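Local atomic coordinates of PipY (Synechococcus elongatus, PDB entry 5NM8), a protein that binds pyridoxal 5'-phosphate and is probably involved in keeping the supply of this cofactor in balance. Residues R42-N47 / P63-H68; D132-L137 / A176-Q181; Q147-M152 / Q184-E189; G193-W198 / I209-Q214. All blocks are in the same frame, centred on the assembly; numbering follows the deposited sequence. Where two conformers were deposited one is given.

Interaction 1: R42-N47 / P63-H68. With PLP (pyridoxal-5'-phosphate), chain C.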
# COMPACT_ATOMS: atom_id res chain seq x y z
N ARG A 42 -2.55 -13.66 -4.80
CA ARG A 42 -2.44 -13.81 -3.37
C ARG A 42 -2.51 -12.48 -2.56
O ARG A 42 -2.89 -12.53 -1.43
CB ARG A 42 -1.10 -14.51 -3.06
CG ARG A 42 -1.02 -15.97 -3.59
CD ARG A 42 -2.12 -16.86 -2.98
NE ARG A 42 -2.05 -18.26 -3.46
CZ ARG A 42 -2.67 -18.73 -4.53
NH1 ARG A 42 -3.43 -17.97 -5.28
NH2 ARG A 42 -2.53 -20.03 -4.85
N HIS A 43 -2.13 -11.36 -3.16
CA HIS A 43 -2.05 -10.04 -2.47
C HIS A 43 -3.33 -9.27 -2.80
O HIS A 43 -3.62 -9.04 -3.93
CB HIS A 43 -0.80 -9.30 -2.96
CG HIS A 43 0.49 -9.90 -2.49
ND1 HIS A 43 1.07 -9.54 -1.29
CD2 HIS A 43 1.29 -10.86 -3.02
CE1 HIS A 43 2.18 -10.24 -1.12
NE2 HIS A 43 2.33 -11.06 -2.15
N PHE A 44 -4.10 -8.94 -1.78
CA PHE A 44 -5.33 -8.23 -1.90
C PHE A 44 -5.30 -6.98 -1.02
O PHE A 44 -4.78 -6.98 0.10
CB PHE A 44 -6.50 -9.11 -1.55
CG PHE A 44 -6.67 -10.24 -2.55
CD1 PHE A 44 -7.37 -10.03 -3.71
CD2 PHE A 44 -6.01 -11.45 -2.36
CE1 PHE A 44 -7.51 -11.04 -4.69
CE2 PHE A 44 -6.13 -12.48 -3.31
CZ PHE A 44 -6.92 -12.26 -4.46
N GLY A 45 -5.90 -5.93 -1.54
CA GLY A 45 -5.92 -4.64 -0.83
C GLY A 45 -7.34 -4.18 -0.55
O GLY A 45 -8.24 -4.31 -1.44
N GLU A 46 -7.55 -3.66 0.65
CA GLU A 46 -8.80 -3.11 1.13
C GLU A 46 -8.58 -1.70 1.70
O GLU A 46 -7.48 -1.39 2.16
CB GLU A 46 -9.36 -4.02 2.23
CG GLU A 46 -9.77 -5.39 1.68
CD GLU A 46 -11.07 -5.42 0.90
OE1 GLU A 46 -11.91 -4.49 1.11
OE2 GLU A 46 -11.22 -6.36 0.06
N ASN A 47 -9.60 -0.84 1.71
CA ASN A 47 -9.48 0.48 2.34
C ASN A 47 -10.13 0.60 3.70
O ASN A 47 -9.86 1.56 4.41
CB ASN A 47 -9.97 1.59 1.43
CG ASN A 47 -9.04 1.83 0.28
OD1 ASN A 47 -8.62 0.88 -0.36
ND2 ASN A 47 -8.75 3.08 0.00
N PRO A 63 -5.64 -20.40 2.24
CA PRO A 63 -4.61 -20.36 3.29
C PRO A 63 -3.54 -19.24 3.23
O PRO A 63 -3.02 -18.87 4.26
CB PRO A 63 -3.94 -21.74 3.16
CG PRO A 63 -4.14 -22.13 1.74
CD PRO A 63 -5.48 -21.58 1.36
N ASP A 64 -3.23 -18.72 2.05
CA ASP A 64 -1.99 -17.99 1.82
C ASP A 64 -2.24 -16.58 1.25
O ASP A 64 -1.52 -16.14 0.36
CB ASP A 64 -1.12 -18.79 0.87
CG ASP A 64 -1.88 -19.29 -0.30
OD1 ASP A 64 -3.13 -19.34 -0.19
OD2 ASP A 64 -1.27 -19.61 -1.33
N LEU A 65 -3.24 -15.90 1.79
CA LEU A 65 -3.56 -14.52 1.39
C LEU A 65 -2.63 -13.57 2.12
O LEU A 65 -2.23 -13.85 3.23
CB LEU A 65 -5.01 -14.17 1.71
CG LEU A 65 -6.08 -14.95 0.96
CD1 LEU A 65 -7.48 -14.45 1.29
CD2 LEU A 65 -5.89 -14.89 -0.56
N THR A 66 -2.25 -12.47 1.46
CA THR A 66 -1.56 -11.36 2.09
C THR A 66 -2.45 -10.12 1.93
O THR A 66 -2.81 -9.77 0.82
CB THR A 66 -0.18 -11.13 1.42
OG1 THR A 66 0.64 -12.31 1.60
CG2 THR A 66 0.55 -9.95 2.00
N TRP A 67 -2.78 -9.48 3.04
CA TRP A 67 -3.74 -8.40 3.05
C TRP A 67 -3.01 -7.09 3.23
O TRP A 67 -2.14 -6.98 4.12
CB TRP A 67 -4.77 -8.59 4.15
CG TRP A 67 -5.73 -9.72 3.91
CD1 TRP A 67 -5.58 -11.04 4.32
CD2 TRP A 67 -6.94 -9.68 3.15
NE1 TRP A 67 -6.64 -11.80 3.88
CE2 TRP A 67 -7.48 -11.00 3.15
CE3 TRP A 67 -7.63 -8.67 2.47
CZ2 TRP A 67 -8.68 -11.32 2.56
CZ3 TRP A 67 -8.85 -9.02 1.80
CH2 TRP A 67 -9.34 -10.34 1.85
N HIS A 68 -3.42 -6.09 2.45
CA HIS A 68 -2.81 -4.78 2.42
C HIS A 68 -3.88 -3.77 2.74
O HIS A 68 -4.89 -3.70 2.06
CB HIS A 68 -2.24 -4.50 1.04
CG HIS A 68 -1.13 -5.41 0.62
ND1 HIS A 68 0.17 -4.99 0.50
CD2 HIS A 68 -1.14 -6.71 0.21
CE1 HIS A 68 0.93 -5.99 0.09
NE2 HIS A 68 0.16 -7.04 -0.14
N1 PLP C . -5.13 2.31 -4.09
C2 PLP C . -5.84 3.06 -3.22
C2A PLP C . -5.18 3.74 -2.05
C3 PLP C . -7.28 3.24 -3.42
O3 PLP C . -8.01 4.00 -2.58
C4 PLP C . -7.92 2.56 -4.57
C4A PLP C . -9.38 2.73 -4.81
C5 PLP C . -7.04 1.76 -5.46
C6 PLP C . -5.69 1.68 -5.15
C5A PLP C . -7.60 1.07 -6.67
O4P PLP C . -8.02 2.08 -7.61
P PLP C . -8.44 1.67 -9.12
O1P PLP C . -7.29 0.78 -9.58
O2P PLP C . -8.55 2.98 -9.81
O3P PLP C . -9.78 0.94 -9.01

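Interaction 2: D132-L137 / A176-Q181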
# COMPACT_ATOMS: atom_id res chain seq x y z
N ASP A 132 8.13 17.35 7.40
CA ASP A 132 7.69 16.71 8.65
C ASP A 132 8.29 15.32 8.67
O ASP A 132 8.78 14.87 9.71
CB ASP A 132 6.17 16.56 8.75
CG ASP A 132 5.41 17.90 9.03
OD1 ASP A 132 6.03 18.99 9.01
OD2 ASP A 132 4.14 17.86 9.21
N LEU A 133 8.28 14.64 7.51
CA LEU A 133 8.79 13.27 7.46
C LEU A 133 10.31 13.24 7.64
O LEU A 133 10.83 12.45 8.41
CB LEU A 133 8.36 12.58 6.16
CG LEU A 133 8.89 11.19 5.95
CD1 LEU A 133 8.59 10.33 7.18
CD2 LEU A 133 8.20 10.60 4.73
N ARG A 134 11.02 14.10 6.96
CA ARG A 134 12.46 14.23 7.23
C ARG A 134 12.81 14.46 8.71
O ARG A 134 13.71 13.81 9.23
CB ARG A 134 13.09 15.33 6.39
CG ARG A 134 13.55 14.85 5.04
CD ARG A 134 14.36 15.93 4.33
NE ARG A 134 13.45 16.94 3.80
CZ ARG A 134 13.08 17.09 2.52
NH1 ARG A 134 13.57 16.33 1.54
NH2 ARG A 134 12.23 18.07 2.22
N ALA A 135 12.06 15.34 9.38
CA ALA A 135 12.19 15.57 10.84
C ALA A 135 11.98 14.33 11.74
O ALA A 135 12.62 14.22 12.77
CB ALA A 135 11.23 16.68 11.28
N GLU A 136 11.08 13.40 11.36
CA GLU A 136 10.73 12.25 12.21
C GLU A 136 11.50 10.98 11.93
O GLU A 136 11.29 9.97 12.60
CB GLU A 136 9.26 11.89 12.07
CG GLU A 136 8.28 13.04 12.10
CD GLU A 136 7.97 13.58 13.45
OE1 GLU A 136 8.72 13.29 14.42
OE2 GLU A 136 6.95 14.32 13.52
N LEU A 137 12.39 11.01 10.96
CA LEU A 137 13.08 9.83 10.51
C LEU A 137 13.92 9.17 11.58
O LEU A 137 13.87 7.95 11.68
CB LEU A 137 13.94 10.17 9.26
CG LEU A 137 13.91 9.15 8.17
CD1 LEU A 137 12.51 8.79 7.73
CD2 LEU A 137 14.72 9.72 7.02
N ALA A 176 14.88 7.74 -2.08
CA ALA A 176 16.35 7.57 -2.09
C ALA A 176 17.01 8.52 -1.12
O ALA A 176 17.92 8.12 -0.38
CB ALA A 176 16.91 7.80 -3.49
N GLU A 177 16.56 9.77 -1.13
CA GLU A 177 17.04 10.78 -0.18
C GLU A 177 16.79 10.38 1.27
O GLU A 177 17.67 10.54 2.11
CB GLU A 177 16.41 12.15 -0.47
CG GLU A 177 16.88 12.77 -1.79
CD GLU A 177 16.12 14.05 -2.22
OE1 GLU A 177 15.07 14.40 -1.61
OE2 GLU A 177 16.57 14.74 -3.17
N LEU A 178 15.60 9.87 1.59
CA LEU A 178 15.33 9.38 2.92
C LEU A 178 16.19 8.17 3.24
O LEU A 178 16.69 8.08 4.36
CB LEU A 178 13.86 9.01 3.14
CG LEU A 178 12.82 10.09 2.94
CD1 LEU A 178 11.41 9.49 3.00
CD2 LEU A 178 12.94 11.23 3.94
N GLN A 179 16.38 7.26 2.28
CA GLN A 179 17.17 6.05 2.56
C GLN A 179 18.59 6.39 3.02
O GLN A 179 19.12 5.72 3.89
CB GLN A 179 17.24 5.09 1.34
CG GLN A 179 18.00 3.76 1.59
CD GLN A 179 17.39 2.88 2.68
OE1 GLN A 179 16.69 1.91 2.37
NE2 GLN A 179 17.67 3.21 4.00
N GLN A 180 19.17 7.41 2.39
CA GLN A 180 20.50 7.94 2.70
C GLN A 180 20.56 8.58 4.09
O GLN A 180 21.55 8.45 4.78
CB GLN A 180 20.87 8.98 1.66
CG GLN A 180 22.30 9.50 1.71
CD GLN A 180 22.70 10.26 0.44
OE1 GLN A 180 22.04 10.16 -0.60
NE2 GLN A 180 23.78 11.04 0.54
N GLN A 181 19.48 9.26 4.47
CA GLN A 181 19.35 9.87 5.78
C GLN A 181 19.03 8.83 6.89
O GLN A 181 19.26 9.11 8.04
CB GLN A 181 18.28 10.98 5.72
CG GLN A 181 18.29 12.03 6.82
CD GLN A 181 17.01 12.88 6.81
OE1 GLN A 181 16.64 13.44 5.76
NE2 GLN A 181 16.31 12.94 7.98
O HOH W 1 15.40 14.81 0.99

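Interaction 3: Q147-M152 / Q184-E189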
# COMPACT_ATOMS: atom_id res chain seq x y z
N GLN A 147 8.04 -2.99 10.47
CA GLN A 147 9.01 -2.92 9.44
C GLN A 147 8.62 -1.83 8.49
O GLN A 147 7.73 -2.03 7.61
CB GLN A 147 9.10 -4.23 8.72
CG GLN A 147 9.53 -5.33 9.63
CD GLN A 147 9.40 -6.65 8.98
OE1 GLN A 147 10.04 -6.91 7.96
NE2 GLN A 147 8.51 -7.48 9.50
N ILE A 148 9.30 -0.71 8.58
CA ILE A 148 9.05 0.35 7.58
C ILE A 148 9.79 0.06 6.25
O ILE A 148 11.05 0.11 6.18
CB ILE A 148 9.42 1.71 8.13
CG1 ILE A 148 8.58 1.96 9.36
CG2 ILE A 148 9.22 2.82 7.08
CD1 ILE A 148 8.96 3.20 10.13
N ARG A 149 9.02 -0.19 5.18
CA ARG A 149 9.60 -0.70 3.93
C ARG A 149 9.59 0.22 2.75
O ARG A 149 10.23 -0.05 1.74
CB ARG A 149 8.93 -1.99 3.50
CG ARG A 149 9.01 -3.15 4.47
CD ARG A 149 10.45 -3.48 4.92
NE ARG A 149 11.17 -3.96 3.77
CZ ARG A 149 11.15 -5.21 3.32
NH1 ARG A 149 10.52 -6.16 4.00
NH2 ARG A 149 11.79 -5.49 2.20
N GLY A 150 8.86 1.31 2.84
CA GLY A 150 8.75 2.17 1.69
C GLY A 150 7.81 3.33 1.84
O GLY A 150 7.34 3.63 2.95
N LEU A 151 7.57 3.96 0.69
CA LEU A 151 6.66 5.07 0.54
C LEU A 151 5.46 4.69 -0.30
O LEU A 151 5.58 3.85 -1.21
CB LEU A 151 7.36 6.23 -0.15
CG LEU A 151 8.61 6.83 0.49
CD1 LEU A 151 8.97 8.13 -0.23
CD2 LEU A 151 8.43 7.08 1.97
N MET A 152 4.31 5.30 -0.00
CA MET A 152 3.10 5.21 -0.80
C MET A 152 2.76 6.59 -1.32
O MET A 152 2.66 7.54 -0.54
CB MET A 152 1.89 4.68 -0.03
CG MET A 152 0.62 4.63 -0.87
SD MET A 152 -0.86 4.40 0.16
CE MET A 152 -1.65 3.40 -1.02
N GLN A 184 19.50 2.64 8.73
CA GLN A 184 18.79 1.59 9.46
C GLN A 184 17.52 1.11 8.73
O GLN A 184 17.12 -0.04 8.89
CB GLN A 184 18.43 2.04 10.87
N LEU A 185 16.89 1.96 7.92
CA LEU A 185 15.60 1.59 7.27
C LEU A 185 15.82 0.80 5.99
O LEU A 185 16.65 1.15 5.23
CB LEU A 185 14.77 2.86 6.99
CG LEU A 185 14.32 3.58 8.28
CD1 LEU A 185 13.61 4.89 7.94
CD2 LEU A 185 13.40 2.73 9.13
N ARG A 186 15.09 -0.30 5.82
CA ARG A 186 15.05 -1.12 4.58
C ARG A 186 13.90 -0.50 3.72
O ARG A 186 12.87 -1.11 3.56
CB ARG A 186 14.75 -2.62 4.97
CG ARG A 186 14.73 -3.66 3.85
CD ARG A 186 14.76 -5.14 4.31
NE ARG A 186 15.32 -5.99 3.25
CZ ARG A 186 14.94 -7.25 2.89
NH1 ARG A 186 13.97 -7.92 3.52
NH2 ARG A 186 15.55 -7.86 1.84
N LEU A 187 14.13 0.71 3.21
CA LEU A 187 13.17 1.45 2.37
C LEU A 187 13.25 1.03 0.89
O LEU A 187 13.55 1.83 0.02
CB LEU A 187 13.41 2.95 2.43
CG LEU A 187 12.95 3.73 3.65
CD1 LEU A 187 13.33 5.18 3.40
CD2 LEU A 187 11.44 3.62 3.89
N THR A 188 12.94 -0.21 0.63
CA THR A 188 13.14 -0.78 -0.67
C THR A 188 11.91 -0.69 -1.60
O THR A 188 11.97 -1.10 -2.77
CB THR A 188 13.52 -2.24 -0.50
OG1 THR A 188 12.53 -2.93 0.27
CG2 THR A 188 14.88 -2.32 0.21
N GLU A 189 10.79 -0.21 -1.09
CA GLU A 189 9.55 -0.31 -1.83
C GLU A 189 8.95 1.06 -2.19
O GLU A 189 9.07 2.03 -1.45
CB GLU A 189 8.54 -1.14 -1.02
CG GLU A 189 9.06 -2.43 -0.42
CD GLU A 189 9.48 -3.45 -1.46
OE1 GLU A 189 8.84 -3.55 -2.55
OE2 GLU A 189 10.46 -4.14 -1.16
O HOH W 2 13.18 -0.53 7.56

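Interaction 4: G193-W198 / I209-Q214. With PLP (pyridoxal-5'-phosphate), chain C.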
# COMPACT_ATOMS: atom_id res chain seq x y z
N GLY A 193 0.80 3.63 -8.28
CA GLY A 193 0.19 3.21 -9.52
C GLY A 193 -1.11 2.46 -9.25
O GLY A 193 -1.14 1.47 -8.52
N MET A 194 -2.16 2.92 -9.89
CA MET A 194 -3.47 2.33 -9.81
C MET A 194 -3.97 2.07 -11.22
O MET A 194 -3.16 2.13 -12.16
CB MET A 194 -4.38 3.25 -9.02
CG MET A 194 -3.84 3.50 -7.61
SD MET A 194 -4.43 5.00 -6.76
CE MET A 194 -6.15 5.02 -7.22
N SER A 195 -5.25 1.76 -11.40
CA SER A 195 -5.74 1.30 -12.71
C SER A 195 -5.36 2.19 -13.85
O SER A 195 -4.94 1.72 -14.89
CB SER A 195 -7.25 1.10 -12.72
OG SER A 195 -7.61 -0.09 -12.04
N SER A 196 -5.50 3.49 -13.67
CA SER A 196 -5.27 4.38 -14.77
C SER A 196 -3.78 4.71 -15.01
O SER A 196 -3.38 5.08 -16.11
CB SER A 196 -6.10 5.66 -14.57
OG SER A 196 -5.54 6.47 -13.53
N ASP A 197 -2.94 4.61 -14.00
CA ASP A 197 -1.58 5.13 -14.17
C ASP A 197 -0.49 4.13 -13.83
O ASP A 197 0.66 4.52 -13.69
CB ASP A 197 -1.45 6.45 -13.37
CG ASP A 197 -1.82 6.32 -11.90
OD1 ASP A 197 -1.83 5.19 -11.36
OD2 ASP A 197 -2.10 7.37 -11.23
N TRP A 198 -0.83 2.87 -13.60
CA TRP A 198 0.21 1.91 -13.19
C TRP A 198 1.38 1.80 -14.19
O TRP A 198 2.51 1.64 -13.77
CB TRP A 198 -0.37 0.53 -12.76
CG TRP A 198 -0.95 -0.19 -13.87
CD1 TRP A 198 -2.25 -0.22 -14.25
CD2 TRP A 198 -0.22 -0.97 -14.80
NE1 TRP A 198 -2.38 -0.96 -15.41
CE2 TRP A 198 -1.14 -1.45 -15.75
CE3 TRP A 198 1.13 -1.27 -14.96
CZ2 TRP A 198 -0.75 -2.23 -16.84
CZ3 TRP A 198 1.51 -2.09 -16.05
CH2 TRP A 198 0.59 -2.50 -16.99
N ILE A 209 2.10 -2.22 -7.24
CA ILE A 209 1.04 -1.48 -7.85
C ILE A 209 -0.27 -1.93 -7.27
O ILE A 209 -0.37 -3.02 -6.70
CB ILE A 209 1.06 -1.51 -9.41
CG1 ILE A 209 0.95 -2.96 -9.95
CG2 ILE A 209 2.34 -0.86 -9.95
CD1 ILE A 209 0.61 -3.00 -11.45
N ARG A 210 -1.28 -1.09 -7.37
CA ARG A 210 -2.54 -1.30 -6.63
C ARG A 210 -3.67 -1.15 -7.58
O ARG A 210 -4.12 -0.03 -7.86
CB ARG A 210 -2.66 -0.28 -5.45
CG ARG A 210 -1.54 -0.37 -4.42
CD ARG A 210 -1.65 0.68 -3.27
NE ARG A 210 -2.19 1.93 -3.79
CZ ARG A 210 -1.50 3.00 -4.17
NH1 ARG A 210 -0.20 3.09 -4.00
NH2 ARG A 210 -2.16 4.02 -4.65
N VAL A 211 -4.12 -2.27 -8.15
CA VAL A 211 -5.08 -2.19 -9.23
C VAL A 211 -6.41 -2.78 -8.83
O VAL A 211 -6.50 -3.95 -8.42
CB VAL A 211 -4.52 -2.90 -10.48
CG1 VAL A 211 -5.51 -2.90 -11.57
CG2 VAL A 211 -3.26 -2.19 -11.01
N GLY A 212 -7.47 -2.00 -8.99
CA GLY A 212 -8.82 -2.48 -8.65
C GLY A 212 -9.71 -2.66 -9.88
O GLY A 212 -9.96 -3.79 -10.34
N THR A 213 -10.23 -1.55 -10.35
CA THR A 213 -11.18 -1.52 -11.47
C THR A 213 -10.74 -2.28 -12.71
O THR A 213 -11.49 -3.10 -13.26
CB THR A 213 -11.49 -0.07 -11.81
OG1 THR A 213 -11.93 0.59 -10.60
CG2 THR A 213 -12.54 0.02 -12.88
N GLN A 214 -9.51 -2.08 -13.15
CA GLN A 214 -9.06 -2.83 -14.35
C GLN A 214 -9.14 -4.36 -14.18
O GLN A 214 -9.29 -5.07 -15.18
CB GLN A 214 -7.66 -2.44 -14.77
CG GLN A 214 -7.14 -3.15 -16.01
CD GLN A 214 -5.69 -2.82 -16.29
OE1 GLN A 214 -5.26 -1.65 -16.21
NE2 GLN A 214 -4.91 -3.84 -16.63
N1 PLP C . -5.13 2.31 -4.09
C2 PLP C . -5.84 3.06 -3.22
C2A PLP C . -5.18 3.74 -2.05
C3 PLP C . -7.28 3.24 -3.42
O3 PLP C . -8.01 4.00 -2.58
C4 PLP C . -7.92 2.56 -4.57
C4A PLP C . -9.38 2.73 -4.81
C5 PLP C . -7.04 1.76 -5.46
C6 PLP C . -5.69 1.68 -5.15
C5A PLP C . -7.60 1.07 -6.67
O4P PLP C . -8.02 2.08 -7.61
P PLP C . -8.44 1.67 -9.12
O1P PLP C . -7.29 0.78 -9.58
O2P PLP C . -8.55 2.98 -9.81
O3P PLP C . -9.78 0.94 -9.01
O HOH W 3 -0.55 5.73 -6.86
O HOH W 4 -6.94 0.39 -16.80

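Interaction 1: R42-N47 / P63-H68
His-43 and His-68 both hold CG anti to the carbonyl carbon (chi1 -70° and -64°), which brings their rings together on one face of the sheet. ND1 of His-43 meets NE2 of His-68 edge on at 2.9 Å, a hydrogen bond whose donor cannot be told from the geometry. The ring planes stand 55° apart, rim to rim and without stacking; ND1 of His-68 is bonded in turn to His-89. Thr-66 lies alongside His-43, its CG2 3.4 Å from ND1 of that ring.

On the reverse face CB of Phe-44 sits over the Trp-67 ring, 4.1 Å from CZ3, while CG of Glu-46 reaches the same CZ3 at the ring edge, 3.7 Å away. The carboxylate of Glu-46 is engaged by Ser-25 and Lys-55. At the strand entrance NE of Arg-42 approaches OD2 of Asp-64 at 2.6 Å in a salt bridge, coming from above the carboxylate plane; Tyr-37 takes OD1.

The backbones alternate in parallel fashion: Thr-66 N to Arg-42 O, Phe-44 N to Thr-66 O, His-68 N to Phe-44 O, Glu-46 N to His-68 O. Just beyond, ND2 of Asn-47, in one of its conformers, donates to O3 of the cofactor at 2.8 Å. Neighbouring parallel strands joined through helix 49-58 form a beta-alpha-beta unit of the TIM-barrel domain found in alanine racemase relatives.

Interaction 2: D132-L137 / A176-Q181
Gln-181 spans the groove to the helix of Arg-134 and Leu-137, and its chain can be traced outward atom by atom. CB lies 4.0 Å from CD2 of Leu-137. CG stands anti to the backbone N (chi1 -161°) and the rest of the chain is extended, which carries the amide across to the other helix. CD then passes over the same Leu-137 methyl. At the tip the two amide atoms part company: OE1 touches CG of Arg-134 at 3.5 Å, whereas NE2 donates to the backbone O of Arg-134 at 3.0 Å. That acceptor lies in the amide plane of Gln-181, yet the bond is bent (N-H...O 143°) and the donor is tilted from the carbonyl plane.

Leu-178 supplies the apolar centre. Its CD1 meets CD2 of Leu-133 at 3.8 Å, the two side chains crossing at about a right angle, and its CD2 packs on CG of Arg-134, also at 3.8 Å, and on CD2 of Leu-137. Toward solvent, NH1 of Arg-134 and OE1 of Glu-177 form a long salt bridge of 4.0 Å, and a water bonded to that oxygen lies nearby.

The segment axes approach to 10.6 Å at 22°, nearly parallel. Helix 130-141 follows strand 112-116 and helix 161-181 follows strand 147-152; these strands are neighbours in the sheet, and Leu-178 also touches Leu-151 on the second of them.

Interaction 3: Q147-M152 / Q184-E189
Arg-149 and Glu-189 share the principal backbone bond: N of Glu-189 donates to O of Arg-149 at 2.9 Å, in the carbonyl plane. N of Leu-151 then takes O of Glu-189, which makes Gly-150 and Glu-189 a parallel bridge pair. A CB on Gly-150 would lie only 2.2 Å from that same oxygen, a clash that glycine avoids. Ahead of the bridge the partner chain bends in an inverse gamma turn centred on Leu-187, and a water spans O of Ile-148 and N of Arg-186.

Among polar side chains, NH2 of Arg-149 donates to OG1 of Thr-188 at 3.3 Å, and this hydroxyl donates onward to OE2 of Glu-189 at 2.8 Å. NE of Arg-149 makes a weak bond to O of Arg-186. Bends at chi2 and chi3 (-53° and -66°) fold the guanidinium back over the partner chain.

Charges add a further layer. The guanidinium planes of Arg-149 and Arg-186 lie 16° apart, with NH2 of the first 3.5 Å from NH1 of the second; OE2 of Glu-189, 3.9 Å from NH2 of Arg-149, gives a long, purely electrostatic counterweight, and Thr-207 holds OE1. With an alanine in place of Arg-149, OG1 of Thr-188 would probably lose its guanidinium donor, OE2 of Glu-189 its nearby positive charge, and the side chain of Arg-186 the flat group lying alongside it.

Apolar packing is simpler: CG2 of Ile-148 lies 4.0 Å from CD2 of Leu-187. Together these contacts start strand 189-191 beside strand 147-152, completing the beta-alpha-beta crossover through helix 161-181.

Interaction 4: G193-W198 / I209-Q214
Gly-193 O accepts from Arg-210 N at 2.8 Å, tying the loop after strand 189-191 to strand 208-211 of the TIM barrel and framing the cofactor's phosphate site. O1P receives three donors: Ser-195 OG at 2.6 Å, Ser-195 N, and Gly-212 N at 2.8 Å. O3P takes two from one residue, Thr-213 N and Thr-213 OG1, the latter at 2.7 Å. At the far end of the cofactor Arg-210 NE points at pyridine N1 from 3.0 Å, almost straight at 174° and with N1 in the guanidinium plane; N1 as acceptor is consistent with an unprotonated ring, as in alanine racemase. Ser-191 OG pairs with Arg-210 NH1.

Ser-195 OG works both ways, donating to phosphate while accepting Gln-214 N at 3.0 Å. Trp-198, its CG between backbone N and carbonyl carbon (chi1 67°), rests on CD1 of Ile-209 and CG2 of Val-211. Its NE1 reaches Gln-214 OE1 at 3.1 Å, in the indole plane. A phenylalanine in place of Trp-198 would probably leave that oxygen without its indole donor and the amide freer to turn. A water bonded to Ser-195 O supplies Gln-214 OE1 with a second donor at 2.7 Å.

Interactions 1 and 4 meet at the cofactor from different sides: Asn-47 reaches O3 of the ring, whereas 193-198 and 209-214 hold the phosphate and N1. Their centres are 16 Å apart and their nearest atoms about 7 Å, so the cofactor bridges two contacts that do not touch. Interaction 3 approaches the pocket through Met-152, whose CE lies 3.2 Å from Arg-210 NE and which touches the cofactor. Interaction 2 is remote, its centre 27 Å from that of interaction 4, but it is joined to interaction 3 by Gln-179, whose NE2 lies 2.6 Å from Leu-185 O, a probable hydrogen bond. Interactions 1, 3 and 4 all reach one parallel sheet.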